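Local coordinates for SAM-dependent methyltransferase (Thiobacillus denitrificans, PDB 5EPE), which binds S-adenosyl-L-homocysteine and probably transfers methyl groups from S-adenosylmethionine to a substrate that is not known, at residues V110-S113 against W114-G117; V185-D188 against Q189-D193. All blocks are in the same frame, centred on the assembly; numbering follows the deposited sequence.

Contact 1 and contact 2 both lie where a strand gives way to a helical turn, with centres about 20 Å apart on opposite sides of the chain's centre. Residues 110-117 run from the end of the parallel strand 104-110 near the middle of the sheet and border the cofactor; residues 185-193 join strand 179-186, an outermost strand within the chain, to helix 189-209, at an interface with neighbouring subunits. Each is partly buried. Contact 1 works through an indole, small apolar groups and backbone carbonyls around S-adenosyl-L-homocysteine, whereas in contact 2 the D188 carboxylate caps a helix and binds sodium with D190. Strand 238-247 touches both, through V110 in one and, among others, W192 in the other.

Contact 1 of 2, residues V110-S113 against W114-G117; sequences VGAS and WIAG. With SAH (S-adenosyl-L-homocysteine), chain B.
A tight local turn, in which the indole of W114 folds back over the backbone of A112, runs from the end of strand 104-110 toward helix 119-127 and lines the cofactor pocket. A112 CA lies 3.8 Å from the centroid of the W114 six-membered ring, nearly on the ring normal, a CH-pi contact. The indole gets there because CG stands between the backbone N and the carbonyl carbon of W114 (chi1 58°), which turns the ring back toward the strand. Its far end meets G111, with CH2 3.3 Å from G111 O. The 3-10 turn is closed by I115 N, which donates to A112 O at 3.2 Å in a fairly straight bond (163°), followed by a weak bond from A116 N to S113 O. In this Rossmann-like methyltransferase fold the loop after strand 104-110 borders the cofactor: V110 O accepts from the amino N of S-adenosyl-L-homocysteine at 3.0 Å and also from N18, while the edge of the W114 ring faces the adenine, NE1 lying 3.3 Å from N7. I115 comes alongside A112, CD1 3.7 Å from A112 CB, and its CG1 touches adenine C6. Trimming I115 to an alanine removes CG1 and CD1 and is likely to leave a gap between A112 and the adenine, the base less firmly held. S113 OG, turned from the ligand, is hydrogen-bonded to E140.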
loop_
_atom_site.group_PDB
_atom_site.type_symbol
_atom_site.label_atom_id
_atom_site.label_comp_id
_atom_site.label_asym_id
_atom_site.label_seq_id
_atom_site.Cartn_x
_atom_site.Cartn_y
_atom_site.Cartn_z
ATOM N N VAL A 110 15.788 0.885 -37.866
ATOM C CA VAL A 110 15.349 -0.074 -36.893
ATOM C C VAL A 110 16.428 -0.241 -35.812
ATOM O O VAL A 110 17.308 -1.074 -35.896
ATOM C CB VAL A 110 14.949 -1.367 -37.582
ATOM C CG1 VAL A 110 14.386 -2.401 -36.569
ATOM C CG2 VAL A 110 13.870 -1.070 -38.623
ATOM N N GLY A 111 16.343 0.610 -34.831
ATOM C CA GLY A 111 17.248 0.605 -33.665
ATOM C C GLY A 111 18.600 1.234 -33.934
ATOM O O GLY A 111 19.634 0.699 -33.507
ATOM N N ALA A 112 18.647 2.302 -34.717
ATOM C CA ALA A 112 19.903 3.007 -34.954
ATOM C C ALA A 112 19.699 4.511 -35.023
ATOM O O ALA A 112 20.412 5.205 -35.716
ATOM C CB ALA A 112 20.582 2.482 -36.188
ATOM N N SER A 113 18.784 5.048 -34.227
ATOM C CA SER A 113 18.369 6.455 -34.406
ATOM C C SER A 113 19.402 7.507 -33.910
ATOM O O SER A 113 19.224 8.680 -34.157
ATOM C CB SER A 113 16.999 6.690 -33.774
ATOM O OG SER A 113 17.012 6.337 -32.391
ATOM N N TRP A 114 20.470 7.097 -33.218
ATOM C CA TRP A 114 21.581 8.020 -32.918
ATOM C C TRP A 114 22.261 8.553 -34.196
ATOM O O TRP A 114 22.954 9.545 -34.153
ATOM C CB TRP A 114 22.622 7.352 -32.013
ATOM C CG TRP A 114 23.170 6.119 -32.612
ATOM C CD1 TRP A 114 24.120 6.028 -33.605
ATOM C CD2 TRP A 114 22.744 4.764 -32.331
ATOM N NE1 TRP A 114 24.350 4.693 -33.910
ATOM C CE2 TRP A 114 23.528 3.898 -33.151
ATOM C CE3 TRP A 114 21.791 4.209 -31.474
ATOM C CZ2 TRP A 114 23.369 2.506 -33.147
ATOM C CZ3 TRP A 114 21.643 2.806 -31.450
ATOM C CH2 TRP A 114 22.429 1.976 -32.273
ATOM N N ILE A 115 22.085 7.864 -35.320
ATOM C CA ILE A 115 22.527 8.313 -36.639
ATOM C C ILE A 115 22.141 9.761 -36.942
ATOM O O ILE A 115 22.924 10.504 -37.541
ATOM C CB ILE A 115 21.969 7.283 -37.655
ATOM C CG1 ILE A 115 22.989 6.162 -37.808
ATOM C CG2 ILE A 115 21.498 7.844 -38.954
ATOM C CD1 ILE A 115 22.399 4.904 -38.375
ATOM N N ALA A 116 20.959 10.195 -36.534
ATOM C CA ALA A 116 20.567 11.558 -36.755
ATOM C C ALA A 116 20.214 12.191 -35.457
ATOM O O ALA A 116 19.413 13.109 -35.422
ATOM C CB ALA A 116 19.407 11.631 -37.715
ATOM N N GLY A 117 20.844 11.729 -34.392
ATOM C CA GLY A 117 20.759 12.379 -33.106
ATOM C C GLY A 117 19.464 12.177 -32.396
ATOM O O GLY A 117 19.078 13.022 -31.599
HETATM N N SAH B . 18.422 -2.852 -38.105
HETATM C CA SAH B . 19.377 -3.991 -37.829
HETATM C CB SAH B . 20.530 -3.519 -36.965
HETATM C CG SAH B . 20.196 -2.931 -35.582
HETATM S SD SAH B . 21.610 -2.785 -34.520
HETATM C C SAH B . 18.699 -5.184 -37.193
HETATM O O SAH B . 17.616 -5.028 -36.597
HETATM O OXT SAH B . 19.205 -6.325 -37.242
HETATM C "C5'" SAH B . 22.317 -1.145 -34.854
HETATM C "C4'" SAH B . 23.077 -1.147 -36.183
HETATM O "O4'" SAH B . 23.484 0.189 -36.512
HETATM C "C3'" SAH B . 24.349 -2.014 -36.188
HETATM O "O3'" SAH B . 24.243 -2.951 -37.276
HETATM C "C2'" SAH B . 25.506 -1.036 -36.413
HETATM O "O2'" SAH B . 26.514 -1.558 -37.267
HETATM C "C1'" SAH B . 24.793 0.086 -37.117
HETATM N N9 SAH B . 25.354 1.446 -37.078
HETATM C C8 SAH B . 25.833 2.111 -35.983
HETATM N N7 SAH B . 26.182 3.339 -36.295
HETATM C C5 SAH B . 25.906 3.460 -37.662
HETATM C C6 SAH B . 26.073 4.519 -38.594
HETATM N N6 SAH B . 26.575 5.713 -38.206
HETATM N N1 SAH B . 25.694 4.337 -39.884
HETATM C C2 SAH B . 25.196 3.130 -40.245
HETATM N N3 SAH B . 25.020 2.058 -39.447
HETATM C C4 SAH B . 25.390 2.293 -38.145
#

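Contact 2 of 2, residues V185-D188 against Q189-D193. With NA (sodium ion), chain C; NA (sodium ion), chain D.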
loop_
_atom_site.group_PDB
_atom_site.type_symbol
_atom_site.label_atom_id
_atom_site.label_comp_id
_atom_site.label_asym_id
_atom_site.label_seq_id
_atom_site.Cartn_x
_atom_site.Cartn_y
_atom_site.Cartn_z
ATOM N N VAL A 185 4.529 -3.469 -34.461
ATOM C CA VAL A 185 4.814 -4.855 -34.066
ATOM C C VAL A 185 5.817 -4.738 -32.917
ATOM O O VAL A 185 6.897 -4.190 -33.073
ATOM C CB VAL A 185 5.392 -5.712 -35.232
ATOM C CG1 VAL A 185 5.728 -7.150 -34.801
ATOM C CG2 VAL A 185 4.381 -5.785 -36.384
ATOM N N LEU A 186 5.434 -5.253 -31.757
ATOM C CA LEU A 186 6.226 -5.103 -30.570
ATOM C C LEU A 186 6.956 -6.375 -30.196
ATOM O O LEU A 186 6.447 -7.461 -30.434
ATOM C CB LEU A 186 5.302 -4.629 -29.413
ATOM C CG LEU A 186 4.491 -3.339 -29.671
ATOM C CD1 LEU A 186 3.851 -2.848 -28.363
ATOM C CD2 LEU A 186 5.227 -2.244 -30.306
ATOM N N ALA A 187 8.145 -6.235 -29.595
ATOM C CA ALA A 187 8.778 -7.366 -28.937
ATOM C C ALA A 187 7.903 -7.876 -27.814
ATOM O O ALA A 187 7.107 -7.151 -27.246
ATOM C CB ALA A 187 10.140 -6.973 -28.377
ATOM N N ASP A 188 8.054 -9.151 -27.508
ATOM C CA ASP A 188 7.571 -9.722 -26.267
ATOM C C ASP A 188 8.783 -10.266 -25.527
ATOM O O ASP A 188 9.912 -10.157 -26.033
ATOM C CB ASP A 188 6.534 -10.764 -26.512
ATOM C CG ASP A 188 7.051 -11.996 -27.273
ATOM O OD1 ASP A 188 8.207 -12.147 -27.717
ATOM O OD2 ASP A 188 6.165 -12.835 -27.553
ATOM N N GLN A 189 8.564 -10.836 -24.349
ATOM C CA GLN A 189 9.701 -11.322 -23.579
ATOM C C GLN A 189 10.488 -12.424 -24.287
ATOM O O GLN A 189 11.718 -12.446 -24.162
ATOM C CB GLN A 189 9.298 -11.733 -22.195
ATOM C CG GLN A 189 8.818 -10.543 -21.383
ATOM C CD GLN A 189 8.204 -10.951 -20.050
ATOM O OE1 GLN A 189 7.371 -11.895 -19.964
ATOM N NE2 GLN A 189 8.682 -10.328 -18.968
ATOM N N ASP A 190 9.809 -13.277 -25.055
ATOM C CA ASP A 190 10.458 -14.316 -25.825
ATOM C C ASP A 190 11.369 -13.794 -26.902
ATOM O O ASP A 190 12.441 -14.335 -27.140
ATOM C CB ASP A 190 9.453 -15.293 -26.402
ATOM C CG ASP A 190 8.746 -16.116 -25.291
ATOM O OD1 ASP A 190 9.338 -16.544 -24.250
ATOM O OD2 ASP A 190 7.525 -16.339 -25.467
ATOM N N SER A 191 10.993 -12.679 -27.530
ATOM C CA SER A 191 11.849 -12.099 -28.540
ATOM C C SER A 191 13.050 -11.395 -27.936
ATOM O O SER A 191 14.145 -11.462 -28.509
ATOM C CB SER A 191 11.031 -11.294 -29.584
ATOM O OG SER A 191 10.538 -10.165 -29.072
ATOM N N TRP A 192 12.887 -10.786 -26.776
ATOM C CA TRP A 192 14.008 -10.276 -26.030
ATOM C C TRP A 192 14.982 -11.406 -25.653
ATOM O O TRP A 192 16.191 -11.221 -25.737
ATOM C CB TRP A 192 13.556 -9.561 -24.749
ATOM C CG TRP A 192 13.332 -8.071 -24.877
ATOM C CD1 TRP A 192 12.153 -7.418 -24.879
ATOM C CD2 TRP A 192 14.340 -7.080 -25.003
ATOM N NE1 TRP A 192 12.343 -6.067 -25.030
ATOM C CE2 TRP A 192 13.691 -5.834 -25.099
ATOM C CE3 TRP A 192 15.735 -7.126 -25.058
ATOM C CZ2 TRP A 192 14.392 -4.653 -25.202
ATOM C CZ3 TRP A 192 16.421 -5.955 -25.176
ATOM C CH2 TRP A 192 15.751 -4.736 -25.288
ATOM N N ASP A 193 14.445 -12.541 -25.235
ATOM C CA ASP A 193 15.292 -13.705 -24.883
ATOM C C ASP A 193 16.151 -14.113 -26.049
ATOM O O ASP A 193 17.344 -14.401 -25.866
ATOM C CB ASP A 193 14.460 -14.922 -24.457
ATOM C CG ASP A 193 13.807 -14.776 -23.113
ATOM O OD1 ASP A 193 14.074 -13.821 -22.338
ATOM O OD2 ASP A 193 12.860 -15.563 -22.814
HETATM NA NA NA C . 5.524 -14.996 -26.115
HETATM NA NA NA D . 3.527 -12.852 -27.564
HETATM O O HOH W 1 2.452 -11.120 -26.503
HETATM O O HOH W 2 3.605 -13.781 -25.360
HETATM O O HOH W 3 3.445 -13.472 -30.069
HETATM O O HOH W 4 3.965 -15.154 -27.889
HETATM O O HOH W 5 6.583 -16.109 -28.191
#
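D188 OD2 is gripped by two sodium ions at once, bridging the chain C ion at 2.7 Å and the chain D ion at 2.6 Å. The same residue is the N-cap of helix 189-209, in the turn that leaves strand 179-186. Its CG stands between the backbone N and the carbonyl carbon (chi1 64°), which brings OD1 back over the first turn, where S191 N donates to it at 2.8 Å and meets it nearly along its C-O axis. One carboxylate thus divides its work, OD1 capping the helix and OD2 holding metal. The D188 carbonyl starts the helical bonding: W192 N reaches its O at 3.1 Å in a nearly straight bond (166°), while S191 N adds a second, weak hydrogen bond to this oxygen. S191 OG is hydrogen-bonded to P19 O in the loop before helix 22-31, and it also lies 3.3 Å from A187 CB. On the side away from the ions, A187 CB rests against W192 CD1, and the W192 ring continues onto W240 of strand 238-247 and Y230 of helix 216-237. The metal cluster joins subunits, since D188 and D190 of neighbouring subunits bind sodium here too; the ions and the helix N-terminus would be expected to offset the negative charge gathered there. Waters 2 and 4 bridge the two ions, and D190 OD2 binds the chain C sodium at 2.5 Å.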